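Local atomic coordinates of tail spike protein (Acinetobacter phage vB_AbaP_AS12, PDB entry 6EU4), a protein that probably binds and depolymerises the capsular polysaccharide of its Acinetobacter baumannii host, acting as a trimeric spike on the phage tail. Residues 152-157 against 198-203; 107-112 against 123-128; 255-260 against 269-274. One frame throughout, in Å; residues are numbered along the deposited sequence. Where two conformers were deposited one is given.

From the N terminus, the chain first reaches contact 2, where helix 106-113 is folded against strand 124-127 after a ten-residue connection that includes strand 118-121. Contact 1 opens next: the turn after strand 148-151 is met, some forty residues on, by the end of strand 196-200, one coil further along the beta-helix. Contact 3 follows, deeper in the fold, and joins strands 253-257 and 268-274 across the interior of the coils. The three loops run in series, neither nesting nor crossing. Contacts 1 and 2 touch, because residues 127-128 lie against 152-155; contact 3 lies apart, its centre about 24 Å from that of contact 1.

Contact 1. Residues 152-157 against 198-203; sequences TTNNTL and LQYDSA
Thr152 and Asp201 bring the two backbones to their closest approach, with CA atoms 5.3 Å apart, just where two neighbouring parallel strands of the beta-helix give way to turns. No hydrogen bond joins the segments directly. A water bridges them instead, donating to Thr152 O (2.8 Å) and to Asp201 OD2 (2.7 Å), so a main-chain carbonyl and a carboxylate, two acceptors that could not bond to each other, share one donor. Asp201 CB also packs on Thr152 CA at 4.2 Å. The Asp201 carboxylate swings away from the backbone N (chi1 -177°), and its other oxygen closes an Asx turn: Ala203 N reaches OD1 at 3.1 Å from above the carboxylate plane. With one oxygen on the turn and the other on the water, its rotation is probably restricted.

The second meeting point is the Tyr200 ring, which comes edge-on to the main chain. Its CE2 lies 3.6 Å from Thr153 O, near the ring plane; that oxygen takes its hydrogen bond from Lys151 NZ, so the C-H edge is a secondary, weakly polar neighbour. Tyr200 CG is anti to its own carbonyl carbon (chi1 -75°), which brings the CE2 edge of the ring up to Thr153 O. An ST turn shapes the opposite segment, with Asn155 N bonded to Thr153 OG1 at 2.9 Å, while OG1 is also hydrogen-bonded to Ser128 O on the preceding coil.

Asp174 ties the two polar ends together, one carboxylate oxygen bonding Tyr200 OH and the other Asn154 ND2, which also reaches Thr206 O. The contact thus lies at the surface on the corner of two successive coils, between strand 148-151, whose Phe149 and Lys151 pair with Gln199, and strand 219-229, which continues the stack beyond Leu198.

Contact 2. Residues 107-112 against 123-128; sequences IPIQKV and GLYHTS
Ile109 on helix 106-113 faces Tyr125 on strand 124-127 with CA atoms 8.3 Å apart, a helix-on-strand spacing that leaves the two backbones without a hydrogen bond between them. The setting is the N-terminal end of the tailspike's parallel beta-helix, where the short helix lies against an early coil, a position consistent with the capping of the hydrophobic interior seen in many beta-helical proteins.

A single side chain makes the contact from the helix. Ile109 CG1 stands beside the backbone N and anti to the carbonyl carbon (chi1 -71°), and its chain runs on nearly extended, so that the terminal CD1 is pushed out towards the strand. There it meets two residues of the same strand face, spaced two apart, while His126 between them turns its side chain to the other face. At Tyr125 it touches the base of the side chain, CB, at 3.7 Å, and approaches the ring obliquely. At the far end of the phenol, Tyr125 OH bonds both Glu92 OE1 and Asn122 N, so the hydroxyl is held by two bonds while the root of the side chain packs on Ile109. Phe149, on the next coil, covers both Ile109 and Tyr125, and Val131 adds a further apolar wall beside Ile109.

Lys111 N bonds Ile107 O at 3.0 Å and Val112 N bonds Pro108 O at 3.2 Å, which holds the helical turn that carries Ile109; Pro108 stands near the start, where a missing N-H costs little. At Thr127 the side chains cross at about a right angle, and CG2 comes to 3.4 Å from Ile109 CD1, closer than usual for two methyl groups, although Thr127 has two conformers and the tightness is therefore doubtful.

Contact 3. Residues 255-260 against 269-274; sequences FIFGHT and TTQTFI
Phe257 and Phe273 reach towards each other from opposite directions across the interior of the beta-helix, their strands 253-257 and 268-274 belonging to different faces of the coil. The backbones stay far apart, 9.8 Å between Phe257 CA and Gln271 CA at the closest, and side chains alone span the gap.

Both phenylalanines have CG anti to the carbonyl carbon and beside the backbone N (chi1 -74° at Phe257, -57° at Phe273), which sends each ring inward. They meet as an offset edge-to-face pair, the edge of Phe273 directed at the face of Phe257, with centroids 5.5 Å apart and planes at 77°. Phe273 CZ does most of the touching: it lies 3.6 Å from Phe257 CE1 and 3.7 Å from Phe257 CZ, and CE2 follows just behind.

Gln271 enters from the same strand as Phe273. Its chain bends at chi2 and folds back along its own strand, so that NE2 bonds Thr269 O at 3.1 Å, almost straight and with the acceptor in the amide plane. The amide oxygen points the other way and accepts from Trp243 NE1; beside that bond, OE1 comes to 3.9 Å from Phe257 CE2. Trp243 also stacks on Phe273, and Trp286 meets the same ring edge-to-face, making an aromatic cluster of the core. Thr272 and Ile274, which alternate with them along the strand, turn outward to the other chains: Ile274 packs on Ile274 of the second subunit and on Thr272 of the third.

The chemistry implies that this part of the interior, though rich in aromatic packing, accommodates a buried amide: with each end engaged by a complementary partner, NE2 by a carbonyl and OE1 by an indole N-H, Gln271 is probably held in one orientation, which would lower the cost of burying it beside phenyl rings.

Contact 1. Residues 152-157 against 198-203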
loop_
_atom_site.group_PDB
_atom_site.type_symbol
_atom_site.label_atom_id
_atom_site.label_comp_id
_atom_site.label_asym_id
_atom_site.label_seq_id
_atom_site.Cartn_x
_atom_site.Cartn_y
_atom_site.Cartn_z
ATOM N N THR A 152 22.060 2.282 -34.207
ATOM C CA THR A 152 23.466 2.472 -34.548
ATOM C C THR A 152 23.823 3.904 -34.919
ATOM O O THR A 152 24.984 4.173 -35.271
ATOM C CB THR A 152 23.848 1.572 -35.725
ATOM O OG1 THR A 152 23.128 1.988 -36.889
ATOM C CG2 THR A 152 23.515 0.112 -35.421
ATOM N N THR A 153 22.865 4.809 -34.898
ATOM C CA THR A 153 23.064 6.198 -35.290
ATOM C C THR A 153 22.280 7.091 -34.344
ATOM O O THR A 153 21.495 6.618 -33.510
ATOM C CB THR A 153 22.546 6.492 -36.702
ATOM O OG1 THR A 153 21.105 6.524 -36.641
ATOM C CG2 THR A 153 23.012 5.450 -37.714
ATOM N N ASN A 154 22.440 8.400 -34.540
ATOM C CA ASN A 154 21.592 9.389 -33.889
ATOM C C ASN A 154 20.508 9.923 -34.826
ATOM O O ASN A 154 19.940 10.986 -34.559
ATOM C CB ASN A 154 22.451 10.542 -33.357
ATOM C CG ASN A 154 23.505 10.066 -32.367
ATOM O OD1 ASN A 154 24.710 10.144 -32.643
ATOM N ND2 ASN A 154 23.061 9.530 -31.238
ATOM N N ASN A 155 20.201 9.199 -35.901
ATOM C CA ASN A 155 19.233 9.675 -36.871
ATOM C C ASN A 155 17.831 9.662 -36.272
ATOM O O ASN A 155 17.530 8.911 -35.337
ATOM C CB ASN A 155 19.252 8.821 -38.132
ATOM C CG ASN A 155 20.537 8.947 -38.901
ATOM O OD1 ASN A 155 21.316 9.875 -38.690
ATOM N ND2 ASN A 155 20.773 8.003 -39.792
ATOM N N THR A 156 16.966 10.492 -36.846
ATOM C CA THR A 156 15.588 10.643 -36.390
ATOM C C THR A 156 14.607 10.135 -37.445
ATOM O O THR A 156 14.969 9.818 -38.584
ATOM C CB THR A 156 15.265 12.110 -36.077
ATOM O OG1 THR A 156 15.172 12.863 -37.302
ATOM C CG2 THR A 156 16.327 12.751 -35.188
ATOM N N LEU A 157 13.333 10.098 -37.061
ATOM C CA LEU A 157 12.273 9.991 -38.049
ATOM C C LEU A 157 12.228 11.264 -38.892
ATOM O O LEU A 157 12.823 12.292 -38.554
ATOM C CB LEU A 157 10.921 9.760 -37.371
ATOM C CG LEU A 157 10.763 8.459 -36.570
ATOM C CD1 LEU A 157 9.487 8.486 -35.734
ATOM C CD2 LEU A 157 10.752 7.286 -37.534
ATOM N N LEU A 198 15.849 -2.211 -25.747
ATOM C CA LEU A 198 16.080 -1.085 -26.650
ATOM C C LEU A 198 17.410 -0.481 -26.233
ATOM O O LEU A 198 17.526 0.025 -25.110
ATOM C CB LEU A 198 14.975 -0.026 -26.526
ATOM C CG LEU A 198 13.544 -0.479 -26.782
ATOM C CD1 LEU A 198 12.558 0.615 -26.387
ATOM C CD2 LEU A 198 13.390 -0.832 -28.235
ATOM N N GLN A 199 18.414 -0.544 -27.098
ATOM C CA GLN A 199 19.730 -0.029 -26.741
ATOM C C GLN A 199 20.356 0.721 -27.903
ATOM O O GLN A 199 20.158 0.368 -29.066
ATOM C CB GLN A 199 20.685 -1.168 -26.326
ATOM C CG GLN A 199 20.151 -2.015 -25.192
ATOM C CD GLN A 199 21.150 -3.050 -24.714
ATOM O OE1 GLN A 199 22.366 -2.911 -24.927
ATOM N NE2 GLN A 199 20.645 -4.102 -24.073
ATOM N N TYR A 200 21.164 1.730 -27.571
ATOM C CA TYR A 200 22.106 2.265 -28.545
ATOM C C TYR A 200 23.361 1.405 -28.581
ATOM O O TYR A 200 23.731 0.780 -27.588
ATOM C CB TYR A 200 22.505 3.702 -28.218
ATOM C CG TYR A 200 21.425 4.689 -28.554
ATOM C CD1 TYR A 200 20.417 4.961 -27.652
ATOM C CD2 TYR A 200 21.397 5.320 -29.786
ATOM C CE1 TYR A 200 19.393 5.856 -27.966
ATOM C CE2 TYR A 200 20.389 6.219 -30.109
ATOM C CZ TYR A 200 19.388 6.475 -29.188
ATOM O OH TYR A 200 18.382 7.358 -29.515
ATOM N N ASP A 201 23.986 1.354 -29.756
ATOM C CA ASP A 201 25.360 0.881 -29.899
ATOM C C ASP A 201 26.252 1.610 -28.898
ATOM O O ASP A 201 26.359 2.834 -28.931
ATOM C CB ASP A 201 25.803 1.137 -31.343
ATOM C CG ASP A 201 27.215 0.626 -31.659
ATOM O OD1 ASP A 201 27.978 0.251 -30.742
ATOM O OD2 ASP A 201 27.537 0.606 -32.872
ATOM N N SER A 202 26.855 0.860 -27.964
ATOM C CA SER A 202 27.607 1.493 -26.881
ATOM C C SER A 202 28.770 2.322 -27.400
ATOM O O SER A 202 29.256 3.198 -26.679
ATOM C CB SER A 202 28.136 0.440 -25.893
ATOM O OG SER A 202 29.110 -0.377 -26.533
ATOM N N ALA A 203 29.210 2.079 -28.630
ATOM C CA ALA A 203 30.316 2.831 -29.211
ATOM C C ALA A 203 29.926 4.240 -29.638
ATOM O O ALA A 203 30.812 5.074 -29.838
ATOM C CB ALA A 203 30.884 2.081 -30.421
HETATM O O HOH W 1 27.194 2.690 -34.543
#

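Contact 2. Residues 107-112 against 123-128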
loop_
_atom_site.group_PDB
_atom_site.type_symbol
_atom_site.label_atom_id
_atom_site.label_comp_id
_atom_site.label_asym_id
_atom_site.label_seq_id
_atom_site.Cartn_x
_atom_site.Cartn_y
_atom_site.Cartn_z
ATOM N N ILE A 107 13.637 -0.812 -41.981
ATOM C CA ILE A 107 12.472 -0.771 -42.863
ATOM C C ILE A 107 11.618 -2.010 -42.610
ATOM O O ILE A 107 10.404 -1.873 -42.409
ATOM C CB ILE A 107 12.906 -0.615 -44.327
ATOM C CG1 ILE A 107 13.450 0.810 -44.526
ATOM C CG2 ILE A 107 11.747 -0.898 -45.289
ATOM C CD1 ILE A 107 14.175 1.040 -45.864
ATOM N N PRO A 108 12.187 -3.224 -42.597
ATOM C CA PRO A 108 11.363 -4.400 -42.260
ATOM C C PRO A 108 10.692 -4.300 -40.906
ATOM O O PRO A 108 9.523 -4.698 -40.776
ATOM C CB PRO A 108 12.367 -5.563 -42.288
ATOM C CG PRO A 108 13.484 -5.105 -43.077
ATOM C CD PRO A 108 13.542 -3.613 -43.027
ATOM N N ILE A 109 11.409 -3.833 -39.877
ATOM C CA ILE A 109 10.792 -3.696 -38.555
ATOM C C ILE A 109 9.591 -2.778 -38.652
ATOM O O ILE A 109 8.509 -3.071 -38.130
ATOM C CB ILE A 109 11.801 -3.156 -37.526
ATOM C CG1 ILE A 109 12.873 -4.195 -37.174
ATOM C CG2 ILE A 109 11.084 -2.696 -36.224
ATOM C CD1 ILE A 109 14.100 -3.563 -36.584
ATOM N N GLN A 110 9.776 -1.640 -39.313
ATOM C CA GLN A 110 8.699 -0.667 -39.374
ATOM C C GLN A 110 7.471 -1.254 -40.054
ATOM O O GLN A 110 6.339 -1.038 -39.600
ATOM C CB GLN A 110 9.178 0.594 -40.097
ATOM C CG GLN A 110 8.219 1.754 -39.961
ATOM C CD GLN A 110 7.983 2.113 -38.508
ATOM O OE1 GLN A 110 8.863 2.671 -37.842
ATOM N NE2 GLN A 110 6.820 1.735 -37.989
ATOM N N LYS A 111 7.678 -2.016 -41.134
ATOM C CA LYS A 111 6.552 -2.633 -41.833
ATOM C C LYS A 111 5.751 -3.552 -40.917
ATOM O O LYS A 111 4.514 -3.540 -40.957
ATOM C CB LYS A 111 7.049 -3.406 -43.051
ATOM C CG LYS A 111 7.470 -2.508 -44.207
ATOM C CD LYS A 111 8.077 -3.299 -45.322
ATOM C CE LYS A 111 8.493 -2.376 -46.455
ATOM N NZ LYS A 111 9.172 -3.110 -47.544
ATOM N N VAL A 112 6.422 -4.364 -40.094
ATOM C CA VAL A 112 5.631 -5.298 -39.291
ATOM C C VAL A 112 4.974 -4.569 -38.121
ATOM O O VAL A 112 3.879 -4.949 -37.699
ATOM C CB VAL A 112 6.446 -6.515 -38.802
ATOM C CG1 VAL A 112 7.003 -7.307 -39.990
ATOM C CG2 VAL A 112 7.539 -6.126 -37.843
ATOM N N GLY A 123 15.435 -12.135 -31.836
ATOM C CA GLY A 123 16.857 -11.909 -31.701
ATOM C C GLY A 123 17.076 -10.414 -31.694
ATOM O O GLY A 123 16.140 -9.655 -31.452
ATOM N N LEU A 124 18.310 -10.003 -31.965
ATOM C CA LEU A 124 18.649 -8.588 -32.012
ATOM C C LEU A 124 18.579 -8.097 -33.449
ATOM O O LEU A 124 19.140 -8.719 -34.368
ATOM C CB LEU A 124 20.033 -8.325 -31.447
ATOM C CG LEU A 124 20.182 -8.716 -29.980
ATOM C CD1 LEU A 124 21.661 -8.646 -29.571
ATOM C CD2 LEU A 124 19.279 -7.854 -29.088
ATOM N N TYR A 125 17.892 -6.987 -33.631
ATOM C CA TYR A 125 17.777 -6.332 -34.922
ATOM C C TYR A 125 18.439 -4.967 -34.810
ATOM O O TYR A 125 18.222 -4.253 -33.827
ATOM C CB TYR A 125 16.323 -6.169 -35.318
ATOM C CG TYR A 125 15.499 -7.426 -35.230
ATOM C CD1 TYR A 125 15.406 -8.307 -36.300
ATOM C CD2 TYR A 125 14.808 -7.731 -34.068
ATOM C CE1 TYR A 125 14.625 -9.463 -36.216
ATOM C CE2 TYR A 125 14.023 -8.876 -33.971
ATOM C CZ TYR A 125 13.933 -9.730 -35.031
ATOM O OH TYR A 125 13.161 -10.862 -34.906
ATOM N N HIS A 126 19.247 -4.608 -35.806
ATOM C CA HIS A 126 19.953 -3.330 -35.812
ATOM C C HIS A 126 19.224 -2.329 -36.699
ATOM O O HIS A 126 18.700 -2.685 -37.753
ATOM C CB HIS A 126 21.397 -3.514 -36.285
ATOM C CG HIS A 126 22.225 -4.267 -35.301
ATOM N ND1 HIS A 126 22.065 -5.620 -35.083
ATOM C CD2 HIS A 126 23.186 -3.853 -34.444
ATOM C CE1 HIS A 126 22.908 -6.007 -34.142
ATOM N NE2 HIS A 126 23.601 -4.954 -33.739
ATOM N N THR A 127 19.170 -1.078 -36.246
ATOM C CA THR A 127 18.382 -0.051 -36.911
ATOM C C THR A 127 19.179 1.235 -37.026
ATOM O O THR A 127 19.902 1.613 -36.103
ATOM C CB THR A 127 17.107 0.241 -36.137
ATOM O OG1 THR A 127 17.461 0.599 -34.789
ATOM C CG2 THR A 127 16.199 -0.973 -36.151
ATOM N N SER A 128 19.028 1.924 -38.156
ATOM C CA SER A 128 19.694 3.205 -38.362
ATOM C C SER A 128 18.779 4.398 -38.113
ATOM O O SER A 128 19.261 5.540 -38.102
ATOM C CB SER A 128 20.243 3.298 -39.778
ATOM O OG SER A 128 19.177 3.495 -40.693
#

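Contact 3. Residues 255-260 against 269-274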
loop_
_atom_site.group_PDB
_atom_site.type_symbol
_atom_site.label_atom_id
_atom_site.label_comp_id
_atom_site.label_asym_id
_atom_site.label_seq_id
_atom_site.Cartn_x
_atom_site.Cartn_y
_atom_site.Cartn_z
ATOM N N PHE A 255 13.624 7.706 -15.983
ATOM C CA PHE A 255 12.193 7.786 -16.275
ATOM C C PHE A 255 11.764 9.255 -16.236
ATOM O O PHE A 255 12.030 9.952 -15.249
ATOM C CB PHE A 255 11.375 7.018 -15.232
ATOM C CG PHE A 255 11.555 5.521 -15.252
ATOM C CD1 PHE A 255 10.772 4.728 -16.066
ATOM C CD2 PHE A 255 12.462 4.909 -14.401
ATOM C CE1 PHE A 255 10.909 3.335 -16.046
ATOM C CE2 PHE A 255 12.610 3.530 -14.389
ATOM C CZ PHE A 255 11.836 2.742 -15.203
ATOM N N ILE A 256 11.118 9.724 -17.298
ATOM C CA ILE A 256 10.626 11.097 -17.400
ATOM C C ILE A 256 9.154 11.030 -17.777
ATOM O O ILE A 256 8.814 10.506 -18.845
ATOM C CB ILE A 256 11.384 11.919 -18.465
ATOM C CG1 ILE A 256 12.895 11.921 -18.213
ATOM C CG2 ILE A 256 10.812 13.327 -18.553
ATOM C CD1 ILE A 256 13.650 12.262 -19.496
ATOM N N PHE A 257 8.285 11.557 -16.902
ATOM C CA PHE A 257 6.855 11.651 -17.170
ATOM C C PHE A 257 6.415 13.096 -16.959
ATOM O O PHE A 257 6.908 13.791 -16.064
ATOM C CB PHE A 257 6.060 10.695 -16.279
ATOM C CG PHE A 257 6.174 9.253 -16.689
ATOM C CD1 PHE A 257 7.229 8.481 -16.252
ATOM C CD2 PHE A 257 5.212 8.676 -17.509
ATOM C CE1 PHE A 257 7.355 7.152 -16.645
ATOM C CE2 PHE A 257 5.311 7.348 -17.890
ATOM C CZ PHE A 257 6.393 6.583 -17.462
ATOM N N GLY A 258 5.514 13.558 -17.811
ATOM C CA GLY A 258 5.117 14.958 -17.777
ATOM C C GLY A 258 6.173 15.883 -18.346
ATOM O O GLY A 258 6.226 17.062 -17.972
ATOM N N HIS A 259 7.009 15.376 -19.256
ATOM C CA HIS A 259 7.989 16.182 -19.979
ATOM C C HIS A 259 7.356 17.484 -20.449
ATOM O O HIS A 259 6.318 17.474 -21.120
ATOM C CB HIS A 259 8.520 15.357 -21.169
ATOM C CG HIS A 259 9.304 16.128 -22.189
ATOM N ND1 HIS A 259 10.438 16.849 -21.882
ATOM C CD2 HIS A 259 9.167 16.198 -23.533
ATOM C CE1 HIS A 259 10.947 17.358 -22.995
ATOM N NE2 HIS A 259 10.189 16.986 -24.012
ATOM N N THR A 260 7.986 18.604 -20.090
ATOM C CA THR A 260 7.439 19.938 -20.361
ATOM C C THR A 260 7.899 20.525 -21.692
ATOM O O THR A 260 7.499 21.650 -22.036
ATOM C CB THR A 260 7.864 20.915 -19.274
ATOM O OG1 THR A 260 9.301 20.932 -19.228
ATOM C CG2 THR A 260 7.295 20.521 -17.912
ATOM N N THR A 269 -2.334 10.291 -15.498
ATOM C CA THR A 269 -3.065 9.615 -14.439
ATOM C C THR A 269 -2.710 8.138 -14.420
ATOM O O THR A 269 -2.267 7.561 -15.411
ATOM C CB THR A 269 -4.601 9.706 -14.551
ATOM O OG1 THR A 269 -5.026 8.841 -15.604
ATOM C CG2 THR A 269 -5.085 11.133 -14.788
ATOM N N THR A 270 -2.942 7.540 -13.261
ATOM C CA THR A 270 -3.058 6.087 -13.095
ATOM C C THR A 270 -1.946 5.332 -13.841
ATOM O O THR A 270 -2.185 4.422 -14.648
ATOM C CB THR A 270 -4.464 5.602 -13.497
ATOM O OG1 THR A 270 -4.817 6.026 -14.823
ATOM C CG2 THR A 270 -5.499 6.112 -12.502
ATOM N N GLN A 271 -0.699 5.677 -13.497
ATOM C CA GLN A 271 0.479 4.906 -13.901
ATOM C C GLN A 271 0.902 4.017 -12.739
ATOM O O GLN A 271 1.092 4.505 -11.620
ATOM C CB GLN A 271 1.651 5.810 -14.299
ATOM C CG GLN A 271 1.336 6.787 -15.417
ATOM C CD GLN A 271 1.055 6.093 -16.737
ATOM O OE1 GLN A 271 1.945 5.493 -17.347
ATOM N NE2 GLN A 271 -0.189 6.177 -17.193
ATOM N N THR A 272 1.015 2.717 -12.991
ATOM C CA THR A 272 1.505 1.772 -11.997
ATOM C C THR A 272 2.849 1.227 -12.454
ATOM O O THR A 272 3.004 0.847 -13.619
ATOM C CB THR A 272 0.539 0.593 -11.793
ATOM O OG1 THR A 272 -0.750 1.064 -11.380
ATOM C CG2 THR A 272 1.047 -0.332 -10.668
ATOM N N PHE A 273 3.796 1.148 -11.514
ATOM C CA PHE A 273 5.122 0.580 -11.745
ATOM C C PHE A 273 5.345 -0.519 -10.725
ATOM O O PHE A 273 5.322 -0.252 -9.520
ATOM C CB PHE A 273 6.219 1.637 -11.609
ATOM C CG PHE A 273 6.042 2.808 -12.538
ATOM C CD1 PHE A 273 5.276 3.893 -12.160
ATOM C CD2 PHE A 273 6.647 2.828 -13.785
ATOM C CE1 PHE A 273 5.101 4.970 -13.022
ATOM C CE2 PHE A 273 6.458 3.906 -14.647
ATOM C CZ PHE A 273 5.702 4.966 -14.257
ATOM N N ILE A 274 5.547 -1.743 -11.206
ATOM C CA ILE A 274 5.750 -2.914 -10.362
ATOM C C ILE A 274 7.091 -3.518 -10.734
ATOM O O ILE A 274 7.281 -3.950 -11.881
ATOM C CB ILE A 274 4.618 -3.938 -10.545
ATOM C CG1 ILE A 274 3.292 -3.282 -10.120
ATOM C CG2 ILE A 274 4.882 -5.184 -9.706
ATOM C CD1 ILE A 274 2.071 -4.146 -10.338
#